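Local structure of fiber protein 2 (Fowl adenovirus 1, 2VTW) at residues A[81-86]-A[154-159]; A[169-174]-A[190-195]; A[48-53]-A[72-77]; A[33-38]-A[44-49]. The protein forms the short fibre of the virion, whose C-terminal trimeric head, described here, probably attaches the virus to a receptor on the host cell. All coordinates share one frame; numbering follows the deposited sequence.

Overall arrangement
All four contacts lie in one beta-sandwich head. Contact 4 is a hairpin in the sheet of strands 4-23, 28-40, 43-53 and 185-197. Contacts 2 and 3 bridge the interior from that sheet to strands 163-173 and 71-76 of the facing one. Their centres are about 8 Å apart, and each lies about 11 Å from the centre of contact 4, which shares Leu48 and Tyr49 with contact 3. Contact 1 lies on the other side of the chain's centre from contact 2, about 20 Å between centres. It touches contact 3 through Trp75 and holds the bound sulfate. Contacts 2 and 4 both reach a second subunit of the trimer.

Contact 1 (A[81-86]-A[154-159]); sequences TQCNPS and TPVLAT. With SO4 (sulfate ion), chain G.
Val156 on strand 147-157, two residues after Thr154, which packs on Trp75 of strand 71-76, meets Cys83 of the loop 81-86 in the closest approach of the two segments. Val156 presents its CG1 methyl to the sulfur, with Cys83 SG to Val156 CG1 at 3.7 Å, while Val156 CB lies 3.8 Å from the same Cys83 SG. With SG anti to the backbone N (chi1 -167°), the thiol continues toward the strand and its sulfur does the touching. In the adenovirus fibre-head beta-sandwich, the loop leaving strand 71-76 here folds back over strand 147-157; Tyr164 packs on Cys83 and Ala158, and Phe115 and Trp75 on Val156. Leu157 turns its side chain from the loop, but Ala158 faces it again; Ala158 CB rests against Gln82 O at a loose 4.2 Å.

At its start, Thr81 and Gln82, the loop holds a sulfate ion, probably from the crystallisation liquor. Its oxygen O3 takes Gln82 N at 2.7 Å in a nearly straight bond (175°) and Thr81 N at 2.9 Å. Thr81 OG1 adds a weak bond to O3. The Gln82 side chain leaves beside its own backbone N (chi1 -54°), bringing Gln82 NE2 to within 3.2 Å of sulfate O1, with a second, weak bond to O2. The other end of this amide is used too, since Gln82 OE1 bonds to Tyr164 OH.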
loop_
_atom_site.group_PDB
_atom_site.type_symbol
_atom_site.label_atom_id
_atom_site.label_comp_id
_atom_site.label_asym_id
_atom_site.label_seq_id
_atom_site.Cartn_x
_atom_site.Cartn_y
_atom_site.Cartn_z
ATOM N N THR A 81 17.051 -22.827 -1.640
ATOM C CA THR A 81 18.367 -23.477 -1.491
ATOM C C THR A 81 19.516 -22.666 -2.090
ATOM O O THR A 81 20.534 -22.469 -1.423
ATOM C CB THR A 81 18.342 -24.949 -2.024
ATOM O OG1 THR A 81 17.743 -24.984 -3.327
ATOM C CG2 THR A 81 17.512 -25.818 -1.112
ATOM N N GLN A 82 19.343 -22.131 -3.299
ATOM C CA GLN A 82 20.431 -21.399 -3.975
ATOM C C GLN A 82 20.746 -20.001 -3.427
ATOM O O GLN A 82 21.893 -19.543 -3.514
ATOM C CB GLN A 82 20.146 -21.249 -5.480
ATOM C CG GLN A 82 19.857 -22.524 -6.266
ATOM C CD GLN A 82 19.614 -22.229 -7.743
ATOM O OE1 GLN A 82 20.510 -21.745 -8.444
ATOM N NE2 GLN A 82 18.404 -22.492 -8.217
ATOM N N CYS A 83 19.741 -19.289 -2.909
ATOM C CA CYS A 83 19.976 -17.917 -2.400
ATOM C C CYS A 83 18.886 -17.495 -1.389
ATOM O O CYS A 83 17.808 -17.048 -1.765
ATOM C CB CYS A 83 20.070 -16.935 -3.574
ATOM S SG CYS A 83 20.693 -15.350 -3.119
ATOM N N ASN A 84 19.196 -17.668 -0.105
ATOM C CA ASN A 84 18.236 -17.589 0.989
ATOM C C ASN A 84 18.919 -17.082 2.269
ATOM O O ASN A 84 18.970 -17.784 3.262
ATOM C CB ASN A 84 17.629 -18.968 1.217
ATOM C CG ASN A 84 16.364 -18.929 2.053
ATOM O OD1 ASN A 84 15.911 -17.849 2.491
ATOM N ND2 ASN A 84 15.752 -20.097 2.248
ATOM N N PRO A 85 19.426 -15.842 2.249
ATOM C CA PRO A 85 20.238 -15.285 3.344
ATOM C C PRO A 85 19.600 -15.335 4.740
ATOM O O PRO A 85 20.329 -15.412 5.733
ATOM C CB PRO A 85 20.442 -13.826 2.930
ATOM C CG PRO A 85 20.125 -13.758 1.488
ATOM C CD PRO A 85 19.241 -14.878 1.147
ATOM N N SER A 86 18.266 -15.311 4.788
ATOM C CA SER A 86 17.479 -15.232 6.028
ATOM C C SER A 86 16.826 -16.545 6.406
ATOM O O SER A 86 16.200 -16.632 7.441
ATOM C CB SER A 86 16.383 -14.133 5.904
ATOM O OG SER A 86 16.971 -12.835 5.964
ATOM N N THR A 154 16.081 -6.552 -4.915
ATOM C CA THR A 154 17.529 -6.354 -4.967
ATOM C C THR A 154 18.204 -7.568 -5.608
ATOM O O THR A 154 17.833 -8.701 -5.310
ATOM C CB THR A 154 18.109 -6.233 -3.524
ATOM O OG1 THR A 154 17.375 -5.245 -2.767
ATOM C CG2 THR A 154 19.551 -5.881 -3.573
ATOM N N PRO A 155 19.178 -7.344 -6.493
ATOM C CA PRO A 155 19.993 -8.475 -7.003
ATOM C C PRO A 155 21.016 -8.950 -5.968
ATOM O O PRO A 155 21.784 -8.147 -5.482
ATOM C CB PRO A 155 20.717 -7.890 -8.220
ATOM C CG PRO A 155 20.611 -6.432 -8.100
ATOM C CD PRO A 155 19.569 -6.064 -7.078
ATOM N N VAL A 156 21.009 -10.239 -5.644
ATOM C CA VAL A 156 21.931 -10.776 -4.628
ATOM C C VAL A 156 23.007 -11.667 -5.292
ATOM O O VAL A 156 22.672 -12.650 -5.938
ATOM C CB VAL A 156 21.174 -11.566 -3.548
ATOM C CG1 VAL A 156 22.116 -11.992 -2.428
ATOM C CG2 VAL A 156 20.012 -10.733 -2.983
ATOM N N LEU A 157 24.280 -11.293 -5.155
ATOM C CA LEU A 157 25.358 -12.068 -5.772
ATOM C C LEU A 157 25.740 -13.214 -4.828
ATOM O O LEU A 157 26.355 -12.998 -3.780
ATOM C CB LEU A 157 26.559 -11.194 -6.138
ATOM C CG LEU A 157 27.651 -11.837 -7.022
ATOM C CD1 LEU A 157 27.162 -12.214 -8.415
ATOM C CD2 LEU A 157 28.844 -10.907 -7.096
ATOM N N ALA A 158 25.298 -14.414 -5.199
ATOM C CA ALA A 158 25.578 -15.639 -4.471
ATOM C C ALA A 158 27.058 -16.040 -4.628
ATOM O O ALA A 158 27.804 -15.443 -5.436
ATOM C CB ALA A 158 24.675 -16.747 -4.989
ATOM N N THR A 159 27.487 -17.054 -3.867
ATOM C CA THR A 159 28.877 -17.520 -3.948
ATOM C C THR A 159 29.201 -18.181 -5.283
ATOM O O THR A 159 30.354 -18.157 -5.701
ATOM C CB THR A 159 29.268 -18.438 -2.765
ATOM O OG1 THR A 159 28.298 -19.481 -2.622
ATOM C CG2 THR A 159 29.337 -17.641 -1.493
HETATM S S SO4 G . 16.069 -23.189 -5.520
HETATM O O1 SO4 G . 15.705 -22.294 -6.603
HETATM O O2 SO4 G . 16.775 -24.310 -6.109
HETATM O O3 SO4 G . 16.947 -22.553 -4.554
HETATM O O4 SO4 G . 14.849 -23.714 -4.950
#

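Contact 2 (A[169-174]-A[190-195])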
loop_
_atom_site.group_PDB
_atom_site.type_symbol
_atom_site.label_atom_id
_atom_site.label_comp_id
_atom_site.label_asym_id
_atom_site.label_seq_id
_atom_site.Cartn_x
_atom_site.Cartn_y
_atom_site.Cartn_z
ATOM N N PHE A 169 13.690 -6.330 3.142
ATOM C CA PHE A 169 12.848 -5.536 4.046
ATOM C C PHE A 169 13.743 -5.037 5.152
ATOM O O PHE A 169 14.248 -5.844 5.921
ATOM C CB PHE A 169 11.768 -6.386 4.693
ATOM C CG PHE A 169 10.676 -6.835 3.769
ATOM C CD1 PHE A 169 9.418 -6.284 3.847
ATOM C CD2 PHE A 169 10.890 -7.861 2.867
ATOM C CE1 PHE A 169 8.400 -6.708 3.025
ATOM C CE2 PHE A 169 9.859 -8.297 2.018
ATOM C CZ PHE A 169 8.626 -7.725 2.086
ATOM N N THR A 170 13.977 -3.731 5.236
ATOM C CA THR A 170 14.756 -3.184 6.346
ATOM C C THR A 170 13.831 -2.445 7.306
ATOM O O THR A 170 13.165 -1.463 6.930
ATOM C CB THR A 170 15.957 -2.335 5.909
ATOM O OG1 THR A 170 16.851 -3.116 5.091
ATOM C CG2 THR A 170 16.736 -1.831 7.120
ATOM N N PHE A 171 13.795 -2.951 8.536
ATOM C CA PHE A 171 12.961 -2.429 9.616
ATOM C C PHE A 171 13.738 -1.363 10.340
ATOM O O PHE A 171 14.806 -1.633 10.870
ATOM C CB PHE A 171 12.567 -3.560 10.556
ATOM C CG PHE A 171 11.703 -4.601 9.899
ATOM C CD1 PHE A 171 10.348 -4.648 10.146
ATOM C CD2 PHE A 171 12.245 -5.536 9.022
ATOM C CE1 PHE A 171 9.531 -5.592 9.529
ATOM C CE2 PHE A 171 11.437 -6.493 8.393
ATOM C CZ PHE A 171 10.093 -6.533 8.648
ATOM N N GLN A 172 13.203 -0.148 10.354
ATOM C CA GLN A 172 13.901 0.997 10.883
ATOM C C GLN A 172 13.195 1.487 12.157
ATOM O O GLN A 172 12.189 2.221 12.083
ATOM C CB GLN A 172 13.966 2.081 9.820
ATOM C CG GLN A 172 14.404 1.522 8.442
ATOM C CD GLN A 172 14.611 2.574 7.388
ATOM O OE1 GLN A 172 15.331 2.346 6.408
ATOM N NE2 GLN A 172 14.006 3.750 7.576
ATOM N N CYS A 173 13.720 1.044 13.308
ATOM C CA CYS A 173 13.172 1.393 14.637
ATOM C C CYS A 173 13.433 2.845 14.995
ATOM O O CYS A 173 14.539 3.368 14.760
ATOM C CB CYS A 173 13.785 0.517 15.729
ATOM S SG CYS A 173 13.390 -1.226 15.643
ATOM N N ALA A 174 12.429 3.501 15.576
ATOM C CA ALA A 174 12.581 4.910 16.006
ATOM C C ALA A 174 13.552 5.036 17.184
ATOM O O ALA A 174 14.271 6.044 17.285
ATOM C CB ALA A 174 11.225 5.527 16.357
ATOM N N GLY A 190 3.580 -6.224 11.964
ATOM C CA GLY A 190 2.898 -6.620 10.739
ATOM C C GLY A 190 1.398 -6.448 10.817
ATOM O O GLY A 190 0.873 -5.984 11.835
ATOM N N PRO A 191 0.691 -6.850 9.749
ATOM C CA PRO A 191 1.278 -7.386 8.505
ATOM C C PRO A 191 1.949 -6.294 7.677
ATOM O O PRO A 191 1.382 -5.211 7.500
ATOM C CB PRO A 191 0.078 -7.977 7.761
ATOM C CG PRO A 191 -1.117 -7.266 8.307
ATOM C CD PRO A 191 -0.771 -6.794 9.697
ATOM N N VAL A 192 3.182 -6.550 7.249
ATOM C CA VAL A 192 3.897 -5.643 6.369
ATOM C C VAL A 192 3.612 -6.117 4.960
ATOM O O VAL A 192 3.998 -7.240 4.618
ATOM C CB VAL A 192 5.383 -5.682 6.648
ATOM C CG1 VAL A 192 6.143 -4.781 5.660
ATOM C CG2 VAL A 192 5.663 -5.284 8.116
ATOM N N VAL A 193 2.919 -5.303 4.149
ATOM C CA VAL A 193 2.468 -5.764 2.840
ATOM C C VAL A 193 3.236 -5.007 1.775
ATOM O O VAL A 193 3.344 -3.767 1.815
ATOM C CB VAL A 193 0.936 -5.689 2.634
ATOM C CG1 VAL A 193 0.549 -6.187 1.279
ATOM C CG2 VAL A 193 0.170 -6.486 3.707
ATOM N N HIS A 194 3.835 -5.773 0.859
ATOM C CA HIS A 194 4.624 -5.244 -0.245
ATOM C C HIS A 194 4.029 -5.728 -1.533
ATOM O O HIS A 194 3.647 -6.883 -1.622
ATOM C CB HIS A 194 6.055 -5.760 -0.157
ATOM C CG HIS A 194 6.940 -5.252 -1.241
ATOM N ND1 HIS A 194 7.480 -6.079 -2.198
ATOM C CD2 HIS A 194 7.338 -3.996 -1.557
ATOM C CE1 HIS A 194 8.215 -5.362 -3.025
ATOM N NE2 HIS A 194 8.142 -4.095 -2.663
ATOM N N THR A 195 3.949 -4.849 -2.538
ATOM C CA THR A 195 3.551 -5.247 -3.879
ATOM C C THR A 195 4.650 -4.880 -4.887
ATOM O O THR A 195 5.279 -3.815 -4.823
ATOM C CB THR A 195 2.176 -4.642 -4.295
ATOM O OG1 THR A 195 1.170 -5.057 -3.380
ATOM C CG2 THR A 195 1.745 -5.097 -5.688
#
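Phe169 drives its ring into the angle between Val192 and His194, the tight end of this contact. Val192 CG1 sits at the edge of the ring, near its plane and 4.0 Å from Phe169 CE1. At the ring's outer end Phe169 CZ comes to 3.9 Å from His194 CB, so the histidine touches with its methylene. The two rings themselves meet obliquely, their centroids 5.9 Å apart and their planes at 74°. Val192 spreads its branches between two phenylalanines: CG1, opposite the backbone N (chi1 177°), goes to Phe169, and CG2 goes to Phe171, where Val192 CG2 lies 4.1 Å from Phe171 CE1. What joins the segments is carbon packing among these four residues.

The two strands belong to the facing sheets of the beta-sandwich of an adenovirus fibre head. The short segments run at 136° to each other, with axes 10.7 Å apart at closest, a separation that side chains must fill. Met151 of strand 147-157 helps to do so, touching Phe169, Val192 and His194.

Toward the other end the packing thins out. Phe171 reaches across with one ring carbon, CE1; the same ring stacks on Phe72. Past it the chain draws away from 190-195, ending at exposed Ala174. The outer side of strand 190-195 differs again: Val193 points away from Phe169 and Phe171 and packs on Thr195 of a second subunit, while Pro191, preceded by a cis peptide bond, lies against Pro197 of that same subunit.

Contact 3 (A[48-53]-A[72-77])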
loop_
_atom_site.group_PDB
_atom_site.type_symbol
_atom_site.label_atom_id
_atom_site.label_comp_id
_atom_site.label_asym_id
_atom_site.label_seq_id
_atom_site.Cartn_x
_atom_site.Cartn_y
_atom_site.Cartn_z
ATOM N N LEU A 48 4.013 -10.073 5.320
ATOM C CA LEU A 48 5.057 -10.521 6.232
ATOM C C LEU A 48 4.846 -10.055 7.699
ATOM O O LEU A 48 4.800 -8.860 7.960
ATOM C CB LEU A 48 6.417 -10.005 5.741
ATOM C CG LEU A 48 7.636 -10.378 6.579
ATOM C CD1 LEU A 48 7.857 -11.902 6.463
ATOM C CD2 LEU A 48 8.885 -9.601 6.178
ATOM N N TYR A 49 4.732 -10.988 8.641
ATOM C CA TYR A 49 4.865 -10.668 10.067
ATOM C C TYR A 49 6.255 -11.083 10.578
ATOM O O TYR A 49 6.792 -12.120 10.160
ATOM C CB TYR A 49 3.841 -11.396 10.903
ATOM C CG TYR A 49 2.379 -11.093 10.660
ATOM C CD1 TYR A 49 1.714 -10.079 11.378
ATOM C CD2 TYR A 49 1.646 -11.852 9.779
ATOM C CE1 TYR A 49 0.364 -9.840 11.184
ATOM C CE2 TYR A 49 0.331 -11.616 9.577
ATOM C CZ TYR A 49 -0.315 -10.613 10.273
ATOM O OH TYR A 49 -1.666 -10.431 10.022
ATOM N N VAL A 50 6.838 -10.284 11.471
ATOM C CA VAL A 50 8.127 -10.592 12.117
ATOM C C VAL A 50 7.969 -10.434 13.639
ATOM O O VAL A 50 7.369 -9.452 14.107
ATOM C CB VAL A 50 9.278 -9.663 11.605
ATOM C CG1 VAL A 50 10.536 -9.756 12.496
ATOM C CG2 VAL A 50 9.658 -10.003 10.170
ATOM N N LYS A 51 8.495 -11.389 14.412
ATOM C CA LYS A 51 8.578 -11.235 15.895
ATOM C C LYS A 51 9.986 -11.601 16.410
ATOM O O LYS A 51 10.562 -12.598 15.981
ATOM C CB LYS A 51 7.476 -12.040 16.586
ATOM C CG LYS A 51 7.355 -11.787 18.087
ATOM C CD LYS A 51 6.278 -12.672 18.685
ATOM C CE LYS A 51 6.178 -12.502 20.190
ATOM N NZ LYS A 51 4.927 -13.170 20.628
ATOM N N VAL A 52 10.548 -10.754 17.278
ATOM C CA VAL A 52 11.848 -10.983 17.889
ATOM C C VAL A 52 11.676 -11.005 19.425
ATOM O O VAL A 52 11.131 -10.063 20.006
ATOM C CB VAL A 52 12.867 -9.899 17.484
ATOM C CG1 VAL A 52 14.284 -10.299 17.901
ATOM C CG2 VAL A 52 12.809 -9.642 15.979
ATOM N N ASP A 53 12.100 -12.106 20.052
ATOM C CA ASP A 53 12.007 -12.346 21.508
ATOM C C ASP A 53 13.459 -12.314 22.000
ATOM O O ASP A 53 14.306 -13.046 21.478
ATOM C CB ASP A 53 11.331 -13.703 21.749
ATOM C CG ASP A 53 11.043 -14.012 23.243
ATOM O OD1 ASP A 53 11.840 -13.652 24.141
ATOM O OD2 ASP A 53 10.011 -14.674 23.507
ATOM N N PHE A 72 17.219 -3.372 11.073
ATOM C CA PHE A 72 17.523 -4.758 10.759
ATOM C C PHE A 72 16.826 -5.212 9.487
ATOM O O PHE A 72 15.745 -4.698 9.138
ATOM C CB PHE A 72 17.224 -5.687 11.936
ATOM C CG PHE A 72 15.768 -5.905 12.230
ATOM C CD1 PHE A 72 15.054 -6.886 11.570
ATOM C CD2 PHE A 72 15.132 -5.174 13.232
ATOM C CE1 PHE A 72 13.732 -7.112 11.849
ATOM C CE2 PHE A 72 13.800 -5.394 13.530
ATOM C CZ PHE A 72 13.099 -6.369 12.849
ATOM N N THR A 73 17.438 -6.180 8.801
ATOM C CA THR A 73 16.977 -6.603 7.475
ATOM C C THR A 73 16.520 -8.043 7.494
ATOM O O THR A 73 17.155 -8.913 8.117
ATOM C CB THR A 73 18.078 -6.407 6.419
ATOM O OG1 THR A 73 18.464 -5.032 6.399
ATOM C CG2 THR A 73 17.633 -6.859 5.012
ATOM N N VAL A 74 15.405 -8.277 6.822
ATOM C CA VAL A 74 14.894 -9.597 6.524
ATOM C C VAL A 74 14.837 -9.741 4.977
ATOM O O VAL A 74 14.349 -8.848 4.268
ATOM C CB VAL A 74 13.491 -9.805 7.138
ATOM C CG1 VAL A 74 12.870 -11.160 6.695
ATOM C CG2 VAL A 74 13.589 -9.742 8.649
ATOM N N TRP A 75 15.387 -10.845 4.471
ATOM C CA TRP A 75 15.354 -11.189 3.050
ATOM C C TRP A 75 14.240 -12.165 2.761
ATOM O O TRP A 75 14.195 -13.231 3.358
ATOM C CB TRP A 75 16.697 -11.813 2.630
ATOM C CG TRP A 75 17.754 -10.801 2.482
ATOM C CD1 TRP A 75 18.683 -10.455 3.399
ATOM C CD2 TRP A 75 17.980 -9.964 1.336
ATOM N NE1 TRP A 75 19.478 -9.452 2.904
ATOM C CE2 TRP A 75 19.059 -9.130 1.638
ATOM C CE3 TRP A 75 17.348 -9.822 0.100
ATOM C CZ2 TRP A 75 19.545 -8.191 0.736
ATOM C CZ3 TRP A 75 17.828 -8.897 -0.786
ATOM C CH2 TRP A 75 18.916 -8.098 -0.478
ATOM N N VAL A 76 13.311 -11.811 1.875
ATOM C CA VAL A 76 12.338 -12.800 1.380
ATOM C C VAL A 76 12.853 -13.357 0.054
ATOM O O VAL A 76 13.219 -12.585 -0.864
ATOM C CB VAL A 76 10.918 -12.238 1.216
ATOM C CG1 VAL A 76 10.013 -13.225 0.499
ATOM C CG2 VAL A 76 10.351 -11.898 2.584
ATOM N N SER A 77 12.874 -14.690 -0.030
ATOM C CA SER A 77 13.503 -15.409 -1.142
ATOM C C SER A 77 12.552 -16.432 -1.669
ATOM O O SER A 77 11.770 -16.984 -0.908
ATOM C CB SER A 77 14.801 -16.077 -0.689
ATOM O OG SER A 77 15.428 -16.780 -1.754
#
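Val74 pushes its two methyls toward strand 48-53, where Leu48 and Val50 form the hollow that receives them. One branch meets the leucine, Val74 CG1 lying 4.3 Å from Leu48 CD2. The other abuts the valine, with Val74 CG2 and Val50 CG2 4.2 Å apart. Val50 is in turn a bump between Phe72 and Val74. Its second methyl, Val50 CG1, sits at the edge of the phenyl ring, near the ring plane and 4.2 Å from Phe72 CE1. The ring reaches that spot because Phe72 CG stands between its backbone N and carbonyl carbon (chi1 72°), and it meets Val50 from the opposite direction. The backbones stay far apart, Val50 CA and Val74 CA being 8.8 Å from each other, and apolar side chains, Phe72 among them, fill the difference. Val52 and Val76 also point toward the other segment at the two ends, without a close contact.

The segments belong to opposite sheets of the fibre-head sandwich, crossing at 136°. Phe21 of strand 4-23 lies on both Val50 and Val74, Leu178 of a loop touches Phe72 and Val52, and Phe169 of strand 163-173 packs on Val76.

Contact 4 (A[33-38]-A[44-49]); sequences YFLQQI and LTTSLY
A beta hairpin of the fibre-head sandwich, strands 28-40 and 43-53, pairs here in antiparallel register from Phe34-Tyr49 to Ile38-Thr45. Phe34, Gln36 and Ile38 each exchange two backbone hydrogen bonds with Tyr49, Ser47 and Thr45; the shortest joins Ser47 N to Gln36 O at 2.7 Å.

On the inward face, Gln37 lies alongside Thr46, both pointing the same way. Gln37 NE2 gives a nearly straight hydrogen bond (173°) to Thr46 OG1 at 2.9 Å, the hydroxyl lying in the amide plane. Thr46 CG2 turns to the other neighbour, 3.6 Å from Leu35 CD1, and Leu48 CD1 nestles against Leu35 CB.

The opposite face carries Phe34, Gln36, Ile38, Thr45, Ser47 and Tyr49. One water there donates to Gln36 OE1 at 2.8 Å, lies 2.8 Å from Ser47 OG, and reaches Ser47 O weakly. Tyr49 CD2 lies 4.3 Å from Phe34 CB, near the plane of the Phe34 ring at its edge. Pro197 of a second subunit packs on Gln36 and Ser47.

One N-H of the buried Gln37 amide thus finds its acceptor within the hairpin, whereas Gln36 OE1 is met by a water beside the subunit interface.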
loop_
_atom_site.group_PDB
_atom_site.type_symbol
_atom_site.label_atom_id
_atom_site.label_comp_id
_atom_site.label_asym_id
_atom_site.label_seq_id
_atom_site.Cartn_x
_atom_site.Cartn_y
_atom_site.Cartn_z
ATOM N N TYR A 33 8.718 -15.600 11.903
ATOM C CA TYR A 33 8.100 -14.855 10.814
ATOM C C TYR A 33 6.913 -15.638 10.309
ATOM O O TYR A 33 6.822 -16.860 10.496
ATOM C CB TYR A 33 9.101 -14.578 9.680
ATOM C CG TYR A 33 9.467 -15.838 8.935
ATOM C CD1 TYR A 33 8.652 -16.307 7.916
ATOM C CD2 TYR A 33 10.573 -16.608 9.309
ATOM C CE1 TYR A 33 8.933 -17.492 7.249
ATOM C CE2 TYR A 33 10.865 -17.832 8.640
ATOM C CZ TYR A 33 10.034 -18.247 7.610
ATOM O OH TYR A 33 10.255 -19.414 6.928
ATOM N N PHE A 34 5.982 -14.928 9.684
ATOM C CA PHE A 34 4.973 -15.566 8.898
ATOM C C PHE A 34 4.859 -14.804 7.578
ATOM O O PHE A 34 4.616 -13.587 7.564
ATOM C CB PHE A 34 3.673 -15.602 9.662
ATOM C CG PHE A 34 2.679 -16.562 9.099
ATOM C CD1 PHE A 34 3.041 -17.875 8.806
ATOM C CD2 PHE A 34 1.385 -16.179 8.856
ATOM C CE1 PHE A 34 2.137 -18.769 8.293
ATOM C CE2 PHE A 34 0.471 -17.087 8.327
ATOM C CZ PHE A 34 0.871 -18.382 8.041
ATOM N N LEU A 35 5.055 -15.542 6.483
ATOM C CA LEU A 35 5.162 -15.015 5.114
ATOM C C LEU A 35 4.049 -15.618 4.276
ATOM O O LEU A 35 3.920 -16.843 4.196
ATOM C CB LEU A 35 6.516 -15.421 4.527
ATOM C CG LEU A 35 6.776 -15.158 3.040
ATOM C CD1 LEU A 35 6.679 -13.632 2.773
ATOM C CD2 LEU A 35 8.164 -15.716 2.619
ATOM N N GLN A 36 3.202 -14.778 3.692
ATOM C CA GLN A 36 2.108 -15.235 2.841
ATOM C C GLN A 36 2.172 -14.387 1.587
ATOM O O GLN A 36 2.035 -13.156 1.671
ATOM C CB GLN A 36 0.768 -15.051 3.545
ATOM C CG GLN A 36 0.567 -15.999 4.757
ATOM C CD GLN A 36 -0.629 -15.648 5.600
ATOM O OE1 GLN A 36 -0.553 -14.729 6.410
ATOM N NE2 GLN A 36 -1.746 -16.361 5.413
ATOM N N GLN A 37 2.451 -15.024 0.450
ATOM C CA GLN A 37 2.545 -14.342 -0.863
ATOM C C GLN A 37 1.502 -14.862 -1.843
ATOM O O GLN A 37 1.109 -16.038 -1.783
ATOM C CB GLN A 37 3.913 -14.550 -1.463
ATOM C CG GLN A 37 5.038 -14.014 -0.610
ATOM C CD GLN A 37 6.391 -14.318 -1.168
ATOM O OE1 GLN A 37 6.812 -15.474 -1.189
ATOM N NE2 GLN A 37 7.111 -13.281 -1.609
ATOM N N ILE A 38 1.030 -13.985 -2.725
ATOM C CA ILE A 38 0.192 -14.383 -3.846
ATOM C C ILE A 38 0.787 -13.794 -5.138
ATOM O O ILE A 38 1.392 -12.704 -5.116
ATOM C CB ILE A 38 -1.336 -14.023 -3.669
ATOM C CG1 ILE A 38 -1.544 -12.524 -3.602
ATOM C CG2 ILE A 38 -1.975 -14.763 -2.392
ATOM C CD1 ILE A 38 -2.967 -12.024 -3.979
ATOM N N LEU A 44 3.194 -9.583 -7.717
ATOM C CA LEU A 44 3.501 -10.238 -6.468
ATOM C C LEU A 44 3.093 -9.388 -5.266
ATOM O O LEU A 44 3.585 -8.277 -5.093
ATOM C CB LEU A 44 5.015 -10.495 -6.399
ATOM C CG LEU A 44 5.531 -11.376 -5.258
ATOM C CD1 LEU A 44 4.981 -12.865 -5.386
ATOM C CD2 LEU A 44 7.044 -11.316 -5.241
ATOM N N THR A 45 2.226 -9.944 -4.425
ATOM C CA THR A 45 1.845 -9.329 -3.140
ATOM C C THR A 45 2.379 -10.229 -2.030
ATOM O O THR A 45 2.090 -11.418 -2.024
ATOM C CB THR A 45 0.318 -9.208 -2.978
ATOM O OG1 THR A 45 -0.209 -8.342 -3.978
ATOM C CG2 THR A 45 -0.035 -8.649 -1.606
ATOM N N THR A 46 3.169 -9.637 -1.141
ATOM C CA THR A 46 3.840 -10.286 -0.052
ATOM C C THR A 46 3.347 -9.713 1.284
ATOM O O THR A 46 3.497 -8.517 1.540
ATOM C CB THR A 46 5.370 -10.049 -0.171
ATOM O OG1 THR A 46 5.869 -10.716 -1.344
ATOM C CG2 THR A 46 6.137 -10.530 1.086
ATOM N N SER A 47 2.773 -10.561 2.130
ATOM C CA SER A 47 2.417 -10.200 3.513
ATOM C C SER A 47 3.377 -10.880 4.477
ATOM O O SER A 47 3.542 -12.106 4.445
ATOM C CB SER A 47 0.980 -10.596 3.832
ATOM O OG SER A 47 0.700 -10.410 5.213
ATOM N N LEU A 48 4.013 -10.073 5.320
ATOM C CA LEU A 48 5.057 -10.521 6.232
ATOM C C LEU A 48 4.846 -10.055 7.699
ATOM O O LEU A 48 4.800 -8.860 7.960
ATOM C CB LEU A 48 6.417 -10.005 5.741
ATOM C CG LEU A 48 7.636 -10.378 6.579
ATOM C CD1 LEU A 48 7.857 -11.902 6.463
ATOM C CD2 LEU A 48 8.885 -9.601 6.178
ATOM N N TYR A 49 4.732 -10.988 8.641
ATOM C CA TYR A 49 4.865 -10.668 10.067
ATOM C C TYR A 49 6.255 -11.083 10.578
ATOM O O TYR A 49 6.792 -12.120 10.160
ATOM C CB TYR A 49 3.841 -11.396 10.903
ATOM C CG TYR A 49 2.379 -11.093 10.660
ATOM C CD1 TYR A 49 1.714 -10.079 11.378
ATOM C CD2 TYR A 49 1.646 -11.852 9.779
ATOM C CE1 TYR A 49 0.364 -9.840 11.184
ATOM C CE2 TYR A 49 0.331 -11.616 9.577
ATOM C CZ TYR A 49 -0.315 -10.613 10.273
ATOM O OH TYR A 49 -1.666 -10.431 10.022
HETATM O O HOH W 1 1.368 -12.754 6.493
#